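Local coordinates for PKS_KS domain-containing protein (Photorhabdus luminescens subsp. laumondii, PDB 6SMO) that probably acts as a 3-oxoacyl-[acyl-carrier-protein] synthase and binds a twelve-carbon polyketone chain in its ligand pocket, at residues L422-G427 with H432-M437. Numbering follows the deposited sequence.
With LKZ (3,5,7,9,11-pentakis(oxidanylidene)dodecanal), chain H.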
loop_
_atom_site.group_PDB
_atom_site.type_symbol
_atom_site.label_atom_id
_atom_site.label_comp_id
_atom_site.label_asym_id
_atom_site.label_seq_id
_atom_site.Cartn_x
_atom_site.Cartn_y
_atom_site.Cartn_z
ATOM N N LEU B 422 10.605 -20.346 -2.298
ATOM C CA LEU B 422 10.085 -19.101 -2.928
ATOM C C LEU B 422 8.705 -18.787 -2.340
ATOM O O LEU B 422 7.999 -19.735 -1.946
ATOM C CB LEU B 422 10.005 -19.288 -4.446
ATOM C CG LEU B 422 11.131 -18.653 -5.261
ATOM C CD1 LEU B 422 12.499 -19.073 -4.744
ATOM C CD2 LEU B 422 10.988 -19.010 -6.731
ATOM N N LYS B 423 8.347 -17.502 -2.293
ATOM C CA LYS B 423 7.053 -16.997 -1.762
ATOM C C LYS B 423 6.550 -15.882 -2.681
ATOM O O LYS B 423 7.086 -14.761 -2.593
ATOM C CB LYS B 423 7.233 -16.514 -0.319
ATOM C CG LYS B 423 6.048 -15.772 0.285
ATOM C CD LYS B 423 4.839 -16.648 0.531
ATOM C CE LYS B 423 3.553 -15.859 0.649
ATOM N NZ LYS B 423 3.021 -15.466 -0.676
ATOM N N LEU B 424 5.562 -16.191 -3.525
ATOM C CA LEU B 424 5.008 -15.275 -4.557
ATOM C C LEU B 424 3.783 -14.554 -3.982
ATOM O O LEU B 424 2.932 -15.235 -3.375
ATOM C CB LEU B 424 4.639 -16.087 -5.803
ATOM C CG LEU B 424 5.798 -16.494 -6.717
ATOM C CD1 LEU B 424 6.980 -17.039 -5.929
ATOM C CD2 LEU B 424 5.336 -17.517 -7.743
ATOM N N SER B 425 3.711 -13.231 -4.160
ATOM C CA SER B 425 2.557 -12.376 -3.775
ATOM C C SER B 425 2.200 -11.431 -4.926
ATOM O O SER B 425 3.117 -11.010 -5.658
ATOM C CB SER B 425 2.832 -11.615 -2.504
ATOM O OG SER B 425 2.832 -12.487 -1.384
ATOM N N SER B 426 0.909 -11.117 -5.065
ATOM C CA SER B 426 0.335 -10.236 -6.114
ATOM C C SER B 426 -0.803 -9.406 -5.513
ATOM O O SER B 426 -1.513 -9.929 -4.632
ATOM C CB SER B 426 -0.139 -11.037 -7.299
ATOM O OG SER B 426 0.955 -11.633 -7.980
ATOM N N GLY B 427 -0.955 -8.174 -5.985
ATOM C CA GLY B 427 -2.030 -7.278 -5.534
ATOM C C GLY B 427 -2.434 -6.333 -6.647
ATOM O O GLY B 427 -1.919 -6.478 -7.759
ATOM N N HIS B 432 3.833 -7.080 -8.177
ATOM C CA HIS B 432 4.370 -8.432 -7.864
ATOM C C HIS B 432 5.477 -8.294 -6.815
ATOM O O HIS B 432 6.296 -7.363 -6.946
ATOM C CB HIS B 432 4.886 -9.127 -9.130
ATOM C CG HIS B 432 3.819 -9.442 -10.124
ATOM N ND1 HIS B 432 2.847 -10.393 -9.885
ATOM C CD2 HIS B 432 3.571 -8.947 -11.355
ATOM C CE1 HIS B 432 2.042 -10.467 -10.925
ATOM N NE2 HIS B 432 2.465 -9.590 -11.839
ATOM N N SER B 433 5.493 -9.183 -5.818
ATOM C CA SER B 433 6.490 -9.210 -4.716
ATOM C C SER B 433 6.885 -10.658 -4.410
ATOM O O SER B 433 5.979 -11.505 -4.284
ATOM C CB SER B 433 5.961 -8.508 -3.492
ATOM O OG SER B 433 5.868 -7.108 -3.716
ATOM N N VAL B 434 8.192 -10.916 -4.308
ATOM C CA VAL B 434 8.788 -12.258 -4.040
ATOM C C VAL B 434 9.830 -12.114 -2.925
ATOM O O VAL B 434 10.618 -11.149 -2.978
ATOM C CB VAL B 434 9.411 -12.858 -5.317
ATOM C CG1 VAL B 434 10.043 -14.219 -5.064
ATOM C CG2 VAL B 434 8.399 -12.949 -6.450
ATOM N N ILE B 435 9.817 -13.031 -1.953
ATOM C CA ILE B 435 10.900 -13.205 -0.937
ATOM C C ILE B 435 11.446 -14.631 -1.064
ATOM O O ILE B 435 10.647 -15.553 -1.319
ATOM C CB ILE B 435 10.415 -12.898 0.496
ATOM C CG1 ILE B 435 9.161 -13.689 0.875
ATOM C CG2 ILE B 435 10.210 -11.404 0.686
ATOM C CD1 ILE B 435 8.938 -13.812 2.363
ATOM N N VAL B 436 12.762 -14.789 -0.912
ATOM C CA VAL B 436 13.469 -16.104 -0.942
ATOM C C VAL B 436 13.816 -16.483 0.500
ATOM O O VAL B 436 14.636 -15.774 1.113
ATOM C CB VAL B 436 14.726 -16.052 -1.832
ATOM C CG1 VAL B 436 15.457 -17.386 -1.860
ATOM C CG2 VAL B 436 14.396 -15.595 -3.245
ATOM N N MET B 437 13.197 -17.549 1.018
ATOM C CA MET B 437 13.487 -18.112 2.362
ATOM C C MET B 437 14.360 -19.360 2.206
ATOM O O MET B 437 14.306 -19.996 1.135
ATOM C CB MET B 437 12.197 -18.463 3.108
ATOM C CG MET B 437 11.423 -17.242 3.557
ATOM S SD MET B 437 10.378 -17.578 4.989
ATOM C CE MET B 437 9.812 -15.922 5.375
HETATM C C4 LKZ H . -11.826 -2.074 -1.300
HETATM C C5 LKZ H . -10.467 -1.442 -1.468
HETATM C C6 LKZ H . -9.290 -2.105 -0.746
HETATM C C7 LKZ H . -8.382 -2.738 -1.777
HETATM C C8 LKZ H . -7.071 -3.400 -1.333
HETATM C C10 LKZ H . -5.622 -7.587 -4.108
HETATM C C22 LKZ H . -12.575 -1.291 -0.241
HETATM C C11 LKZ H . -5.642 -8.322 -2.792
HETATM O O19 LKZ H . -6.451 -9.198 -2.545
HETATM C C3 LKZ H . -5.525 -6.129 -3.702
HETATM O O23 LKZ H . -4.642 -5.419 -4.152
HETATM C C2 LKZ H . -6.489 -5.636 -2.614
HETATM C C9 LKZ H . -6.492 -4.108 -2.561
HETATM O O20 LKZ H . -6.122 -3.447 -3.512
HETATM O O21 LKZ H . -8.723 -2.764 -2.939
HETATM O O22 LKZ H . -10.343 -0.427 -2.134
HETATM O O24 LKZ H . -13.360 -0.397 -0.521
HETATM C C23 LKZ H . -12.294 -1.688 1.196
#
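The C-terminal beta hairpin of the ketosynthase pairs Lys423 with Ile435 and Ser425 with Ser433 as antiparallel hydrogen-bonded pairs, the strand segments running at 162° to each other. Ser425 and Ser433 exchange both backbone bonds: Ser425 N reaches Ser433 O at 2.9 Å, almost in line with the C=O bond, while Ser433 N returns to Ser425 O at 3.0 Å. At the other pair Ile435 N gives a bond to Lys423 O, but the reverse bond, Lys423 N to Ile435 O at 3.2 Å, is weak because it is bent to 126° at the hydrogen. Within the mixed sheet at the core of this thiolase-like fold, strand 284-293 flanks 432-437 and strand 326-330 flanks 422-427.

On the face toward helix 193-206, Lys423 CB lies 3.6 Å from Ile435 CG1, the two side chains side by side and pointing the same way. With CG anti to the backbone N (chi1 171°) and bends at chi2 and chi4, the lysine chain brings NZ to Ser425 OG at 3.1 Å; that hydroxyl also bonds Asn375. On the other face, Ser426 OG meets His432 ND1 at the ring edge, near its plane, in a 3.0 Å hydrogen bond. Asn294 holds NE2, so both ring nitrogens are engaged, which should restrain ring rotation. Farther along this face, Leu424 CD1 packs on Val434 CG1 at 4.3 Å. Just past Ser426, Gly427 lines the polyketone pocket, its C 3.5 Å from LKZ O23.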